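Local coordinates for protein coclaurine N-methyltransferase (Coptis japonica, PDB 6GKV) that catalyses transfer of the methyl group of S-adenosyl-L-methionine to the ring nitrogen of coclaurine and related tetrahydroisoquinolines in plant alkaloid biosynthesis, at residues Leu74-Ile79 / Thr154-Gln159; Gly87-Gly92 / Ala107-Leu112. All coordinates share one frame; numbering follows the deposited sequence.

Contact 1 of 2, residues Leu74-Ile79 / Thr154-Gln159; sequences LYEIPI and TNSVSQ. With SAH (S-adenosyl-L-homocysteine), chain C.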
loop_
_atom_site.group_PDB
_atom_site.type_symbol
_atom_site.label_atom_id
_atom_site.label_comp_id
_atom_site.label_asym_id
_atom_site.label_seq_id
_atom_site.Cartn_x
_atom_site.Cartn_y
_atom_site.Cartn_z
ATOM N N LEU A 74 -1.784 29.488 11.984
ATOM C CA LEU A 74 -2.305 28.354 12.729
ATOM C C LEU A 74 -1.280 28.022 13.813
ATOM O O LEU A 74 -0.159 28.518 13.745
ATOM C CB LEU A 74 -2.532 27.179 11.776
ATOM C CG LEU A 74 -3.464 26.025 12.117
ATOM C CD1 LEU A 74 -4.845 26.525 12.528
ATOM C CD2 LEU A 74 -3.547 25.141 10.888
ATOM N N TYR A 75 -1.658 27.235 14.822
ATOM C CA TYR A 75 -0.699 26.705 15.817
ATOM C C TYR A 75 -0.053 27.728 16.791
ATOM O O TYR A 75 0.758 27.345 17.643
ATOM C CB TYR A 75 0.410 25.925 15.086
ATOM C CG TYR A 75 -0.131 24.751 14.306
ATOM C CD1 TYR A 75 -1.160 23.973 14.833
ATOM C CD2 TYR A 75 0.346 24.445 13.038
ATOM C CE1 TYR A 75 -1.678 22.913 14.142
ATOM C CE2 TYR A 75 -0.176 23.379 12.330
ATOM C CZ TYR A 75 -1.192 22.612 12.895
ATOM O OH TYR A 75 -1.735 21.534 12.221
ATOM N N GLU A 76 -0.401 29.012 16.662
ATOM C CA GLU A 76 -0.106 30.006 17.702
ATOM C C GLU A 76 -1.425 30.515 18.275
ATOM O O GLU A 76 -1.666 31.719 18.353
ATOM C CB GLU A 76 0.721 31.184 17.165
ATOM C CG GLU A 76 2.240 30.993 17.180
ATOM C CD GLU A 76 2.804 30.666 18.549
ATOM O OE1 GLU A 76 2.214 31.057 19.577
ATOM O OE2 GLU A 76 3.860 30.014 18.591
ATOM N N ILE A 77 -2.283 29.582 18.663
ATOM C CA ILE A 77 -3.623 29.908 19.112
ATOM C C ILE A 77 -3.658 30.091 20.619
ATOM O O ILE A 77 -3.109 29.267 21.346
ATOM C CB ILE A 77 -4.625 28.805 18.714
ATOM C CG1 ILE A 77 -4.397 28.369 17.252
ATOM C CG2 ILE A 77 -6.061 29.268 19.004
ATOM C CD1 ILE A 77 -4.451 29.529 16.226
ATOM N N PRO A 78 -4.295 31.175 21.091
ATOM C CA PRO A 78 -4.489 31.382 22.528
ATOM C C PRO A 78 -5.110 30.166 23.203
ATOM O O PRO A 78 -6.147 29.652 22.772
ATOM C CB PRO A 78 -5.431 32.596 22.593
ATOM C CG PRO A 78 -5.931 32.795 21.196
ATOM C CD PRO A 78 -4.844 32.293 20.309
ATOM N N ILE A 79 -4.449 29.716 24.263
ATOM C CA ILE A 79 -4.833 28.514 24.975
ATOM C C ILE A 79 -6.259 28.620 25.524
ATOM O O ILE A 79 -6.999 27.627 25.529
ATOM C CB ILE A 79 -3.821 28.223 26.115
ATOM C CG1 ILE A 79 -3.979 26.796 26.631
ATOM C CG2 ILE A 79 -3.890 29.283 27.226
ATOM C CD1 ILE A 79 -3.390 25.772 25.704
ATOM N N THR A 154 8.190 21.245 19.853
ATOM C CA THR A 154 7.306 22.201 19.192
ATOM C C THR A 154 8.078 23.383 18.629
ATOM O O THR A 154 9.104 23.738 19.167
ATOM C CB THR A 154 6.269 22.757 20.156
ATOM O OG1 THR A 154 5.703 21.689 20.917
ATOM C CG2 THR A 154 5.184 23.409 19.387
ATOM N N ASN A 155 7.581 24.000 17.560
ATOM C CA ASN A 155 8.128 25.274 17.099
ATOM C C ASN A 155 7.206 26.434 17.474
ATOM O O ASN A 155 7.306 27.537 16.923
ATOM C CB ASN A 155 8.358 25.244 15.589
ATOM C CG ASN A 155 7.067 25.100 14.801
ATOM O OD1 ASN A 155 6.038 24.668 15.330
ATOM N ND2 ASN A 155 7.121 25.448 13.518
ATOM N N SER A 156 6.317 26.171 18.425
ATOM C CA SER A 156 5.254 27.100 18.808
ATOM C C SER A 156 5.428 27.575 20.250
ATOM O O SER A 156 5.221 26.816 21.197
ATOM C CB SER A 156 3.882 26.429 18.608
ATOM O OG SER A 156 2.842 27.107 19.278
ATOM N N VAL A 157 5.825 28.836 20.407
ATOM C CA VAL A 157 6.086 29.418 21.724
ATOM C C VAL A 157 4.883 29.322 22.650
ATOM O O VAL A 157 5.033 29.319 23.868
ATOM C CB VAL A 157 6.499 30.892 21.614
ATOM C CG1 VAL A 157 7.807 31.023 20.849
ATOM C CG2 VAL A 157 5.395 31.699 20.943
ATOM N N SER A 158 3.694 29.235 22.065
ATOM C CA SER A 158 2.465 29.105 22.831
ATOM C C SER A 158 2.259 27.673 23.346
ATOM O O SER A 158 1.624 27.468 24.378
ATOM C CB SER A 158 1.285 29.551 21.972
ATOM O OG SER A 158 0.068 29.004 22.425
ATOM N N GLN A 159 2.801 26.687 22.634
ATOM C CA GLN A 159 2.628 25.282 23.018
ATOM C C GLN A 159 3.671 24.844 24.062
ATOM O O GLN A 159 3.357 24.075 24.974
ATOM C CB GLN A 159 2.661 24.387 21.766
ATOM C CG GLN A 159 1.452 24.609 20.853
ATOM C CD GLN A 159 1.441 23.725 19.608
ATOM O OE1 GLN A 159 2.333 22.909 19.403
ATOM N NE2 GLN A 159 0.410 23.884 18.775
HETATM N N SAH C . 0.186 16.468 17.854
HETATM C CA SAH C . -0.726 17.423 18.468
HETATM C CB SAH C . -1.107 18.520 17.485
HETATM C CG SAH C . -1.202 18.102 16.020
HETATM S SD SAH C . -1.429 19.544 14.942
HETATM C C SAH C . -1.989 16.748 18.981
HETATM O O SAH C . -2.246 15.612 18.579
HETATM O OXT SAH C . -2.756 17.312 19.780
HETATM C "C5'" SAH C . 0.286 19.521 14.350
HETATM C "C4'" SAH C . 1.334 19.859 15.417
HETATM O "O4'" SAH C . 2.635 19.863 14.850
HETATM C "C3'" SAH C . 1.126 21.237 16.032
HETATM O "O3'" SAH C . 1.461 21.178 17.395
HETATM C "C2'" SAH C . 2.142 22.128 15.363
HETATM O "O2'" SAH C . 2.550 23.116 16.277
HETATM C "C1'" SAH C . 3.251 21.133 15.027
HETATM N N9 SAH C . 4.045 21.517 13.838
HETATM C C8 SAH C . 3.598 21.849 12.576
HETATM N N7 SAH C . 4.675 22.133 11.799
HETATM C C5 SAH C . 5.804 21.989 12.547
HETATM C C6 SAH C . 7.166 22.158 12.269
HETATM N N6 SAH C . 7.582 22.535 11.057
HETATM N N1 SAH C . 8.093 21.934 13.270
HETATM C C2 SAH C . 7.675 21.554 14.533
HETATM N N3 SAH C . 6.331 21.387 14.802
HETATM C C4 SAH C . 5.415 21.605 13.825
#
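The S-adenosylmethionine pocket of this Rossmann-like methyltransferase is closed here by a loop, 74-79, that lies against the turn leading from strand 149-154 into helix 157-168. Y75 and S156 join the two: the S156 hydroxyl donates to Y75 O across 2.7 Å, nearly along the C=O axis (165°). S156 is also the N-cap of the helix, where a small hydroxyl suits, and its OG takes a weak capping bond from Q159 N. One face of the Y75 ring covers the ribose of SAH, with SAH C2' standing over its centre, 3.6 Å above the plane, and L74 CG on the opposite face. Turning CG anti to the carbonyl carbon (chi1 -61°) puts the ring there. Its hydroxyl bonds to H202, and the ring also touches N-methylheliamine, so one aromatic borders both cofactor and product. With an alanine here, the ribose is likely to lose its aromatic cover and H202 its phenolic partner. E76 bends at chi2, which brings its carboxylate to the first turn of the helix, OE2 lying 2.9 Å from V157 N. Farther along, S158 OG donates a weak bond to I77 O at 3.4 Å.

Contact 2 of 2, residues Gly87-Gly92 / Ala107-Leu112; sequences GSNLKG and AEIAML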
loop_
_atom_site.group_PDB
_atom_site.type_symbol
_atom_site.label_atom_id
_atom_site.label_comp_id
_atom_site.label_asym_id
_atom_site.label_seq_id
_atom_site.Cartn_x
_atom_site.Cartn_y
_atom_site.Cartn_z
ATOM N N GLY A 87 -11.495 19.404 24.278
ATOM C CA GLY A 87 -11.847 18.764 25.541
ATOM C C GLY A 87 -10.776 18.964 26.602
ATOM O O GLY A 87 -9.921 19.838 26.455
ATOM N N SER A 88 -10.806 18.146 27.655
ATOM C CA SER A 88 -9.933 18.323 28.828
ATOM C C SER A 88 -8.424 18.281 28.577
ATOM O O SER A 88 -7.667 18.915 29.319
ATOM C CB SER A 88 -10.246 17.267 29.880
ATOM O OG SER A 88 -11.454 17.524 30.537
ATOM N N ASN A 89 -7.981 17.512 27.580
ATOM C CA ASN A 89 -6.550 17.366 27.299
ATOM C C ASN A 89 -6.078 18.250 26.148
ATOM O O ASN A 89 -4.888 18.274 25.823
ATOM C CB ASN A 89 -6.188 15.906 26.984
ATOM C CG ASN A 89 -6.810 14.915 27.948
ATOM O OD1 ASN A 89 -7.931 14.445 27.741
ATOM N ND2 ASN A 89 -6.081 14.592 29.007
ATOM N N LEU A 90 -7.009 18.981 25.541
ATOM C CA LEU A 90 -6.672 19.897 24.466
ATOM C C LEU A 90 -6.034 19.124 23.324
ATOM O O LEU A 90 -4.969 19.485 22.818
ATOM C CB LEU A 90 -5.735 20.995 24.962
ATOM C CG LEU A 90 -6.182 21.717 26.232
ATOM C CD1 LEU A 90 -5.157 22.757 26.626
ATOM C CD2 LEU A 90 -7.540 22.345 26.039
ATOM N N LYS A 91 -6.689 18.040 22.929
ATOM C CA LYS A 91 -6.205 17.237 21.826
ATOM C C LYS A 91 -6.692 17.857 20.532
ATOM O O LYS A 91 -7.894 17.901 20.278
ATOM C CB LYS A 91 -6.686 15.796 21.966
ATOM C CG LYS A 91 -6.061 14.822 20.962
ATOM C CD LYS A 91 -6.505 13.390 21.256
ATOM C CE LYS A 91 -5.503 12.395 20.709
ATOM N NZ LYS A 91 -5.459 12.434 19.229
ATOM N N GLY A 92 -5.758 18.342 19.720
ATOM C CA GLY A 92 -6.098 19.042 18.489
ATOM C C GLY A 92 -5.936 18.126 17.295
ATOM O O GLY A 92 -5.463 18.538 16.230
ATOM N N ALA A 107 -13.392 10.542 24.506
ATOM C CA ALA A 107 -12.878 10.167 23.198
ATOM C C ALA A 107 -11.412 10.525 23.073
ATOM O O ALA A 107 -10.647 9.766 22.473
ATOM C CB ALA A 107 -13.683 10.822 22.096
ATOM N N GLU A 108 -11.039 11.685 23.626
ATOM C CA GLU A 108 -9.639 12.101 23.699
ATOM C C GLU A 108 -8.851 10.991 24.388
ATOM O O GLU A 108 -7.887 10.462 23.838
ATOM C CB GLU A 108 -9.477 13.424 24.458
ATOM C CG GLU A 108 -10.108 14.652 23.786
ATOM C CD GLU A 108 -9.679 15.972 24.424
ATOM O OE1 GLU A 108 -9.654 16.066 25.674
ATOM O OE2 GLU A 108 -9.356 16.919 23.669
ATOM N N ILE A 109 -9.308 10.626 25.582
ATOM C CA ILE A 109 -8.716 9.562 26.397
ATOM C C ILE A 109 -8.561 8.231 25.651
ATOM O O ILE A 109 -7.508 7.602 25.707
ATOM C CB ILE A 109 -9.558 9.323 27.670
ATOM C CG1 ILE A 109 -9.643 10.609 28.514
ATOM C CG2 ILE A 109 -8.994 8.166 28.485
ATOM C CD1 ILE A 109 -8.294 11.151 28.984
ATOM N N ALA A 110 -9.605 7.817 24.941
ATOM C CA ALA A 110 -9.580 6.553 24.210
ATOM C C ALA A 110 -8.524 6.517 23.101
ATOM O O ALA A 110 -7.854 5.486 22.930
ATOM C CB ALA A 110 -10.947 6.257 23.639
ATOM N N MET A 111 -8.373 7.606 22.344
ATOM C CA MET A 111 -7.301 7.673 21.339
ATOM C C MET A 111 -5.913 7.637 21.999
ATOM O O MET A 111 -5.008 6.976 21.499
ATOM C CB MET A 111 -7.381 8.944 20.485
ATOM C CG MET A 111 -8.063 8.870 19.152
ATOM S SD MET A 111 -7.725 7.597 17.932
ATOM C CE MET A 111 -6.033 7.505 17.996
ATOM N N LEU A 112 -5.753 8.375 23.095
ATOM C CA LEU A 112 -4.469 8.488 23.766
ATOM C C LEU A 112 -4.031 7.117 24.279
ATOM O O LEU A 112 -2.876 6.711 24.098
ATOM C CB LEU A 112 -4.550 9.516 24.903
ATOM C CG LEU A 112 -4.597 10.962 24.381
ATOM C CD1 LEU A 112 -4.760 12.003 25.491
ATOM C CD2 LEU A 112 -3.365 11.266 23.521
HETATM O O HOH W 1 -10.477 17.793 21.455
#
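E108 reaches from helix 104-118 to the loop 87-92 and sets its carboxylate against the backbone N-H groups of that loop, which includes a type I beta turn from G87 to L90. Its CB points toward the loop and faces N89. CG stands anti to the carbonyl carbon (chi1 -66°) and passes K91 CB, after which the chain runs extended, the shape needed to reach from helix to turn. CD then lies 3.7 Å from G87 CA, where a glycine is well suited, since a side chain on G87 would run into OE1. At the tip the two oxygens divide the work. OE1 receives N89 N at 2.9 Å in a nearly straight bond (169°), met on the syn side and a little out of the carboxylate plane. OE2 takes K91 N at 3.0 Å from above that plane, a weak bond from G87 N, and a water that donates to it at 2.6 Å and also to K91 O.

Side-chain packing flanks this polar centre. I109 CD1 meets the amide end of N89, the two side chains crossing at about a right angle. K91 CG lies opposite the backbone N (chi1 -171°), and the chain extends over the helix, crossing M111 at about a right angle, until CE rests 3.7 Å from L112 CD2 and near M111 CB. The long aliphatic stem thus packs on the helix while NZ bonds to S93 OG, C94 O and, from the same helix, Y115 OH. N89 and K91 also touch A136 of the neighbouring helix 136-143.

Three backbone N-H groups, one of them weakly, and a water thus converge on one buried carboxylate. They probably stabilise its negative charge, and are likely to hold the loop in shape up to G92, whose N binds SAH.

Overall arrangement
After the helices from 2-16 to 70-73, the chain passes through 74-79, turns through helix 79-85 and enters 87-92, the first half of contact 2. Fifteen residues later helix 104-118 brings back 107-112 and closes that short loop. The chain then builds strand 126-130, helix 136-143 and strand 149-154 before 154-159 returns to 74-79, so contact 2 is nested inside the larger loop closed by contact 1. The contact centres lie about 18 Å apart, yet they touch where I79 CD1 packs on L90 CD1. Contact 1 ties the loop between helices 70-73 and 79-85 to the start of helix 157-168; contact 2 ties the loop after helix 79-85 to helix 104-118, and both border SAH.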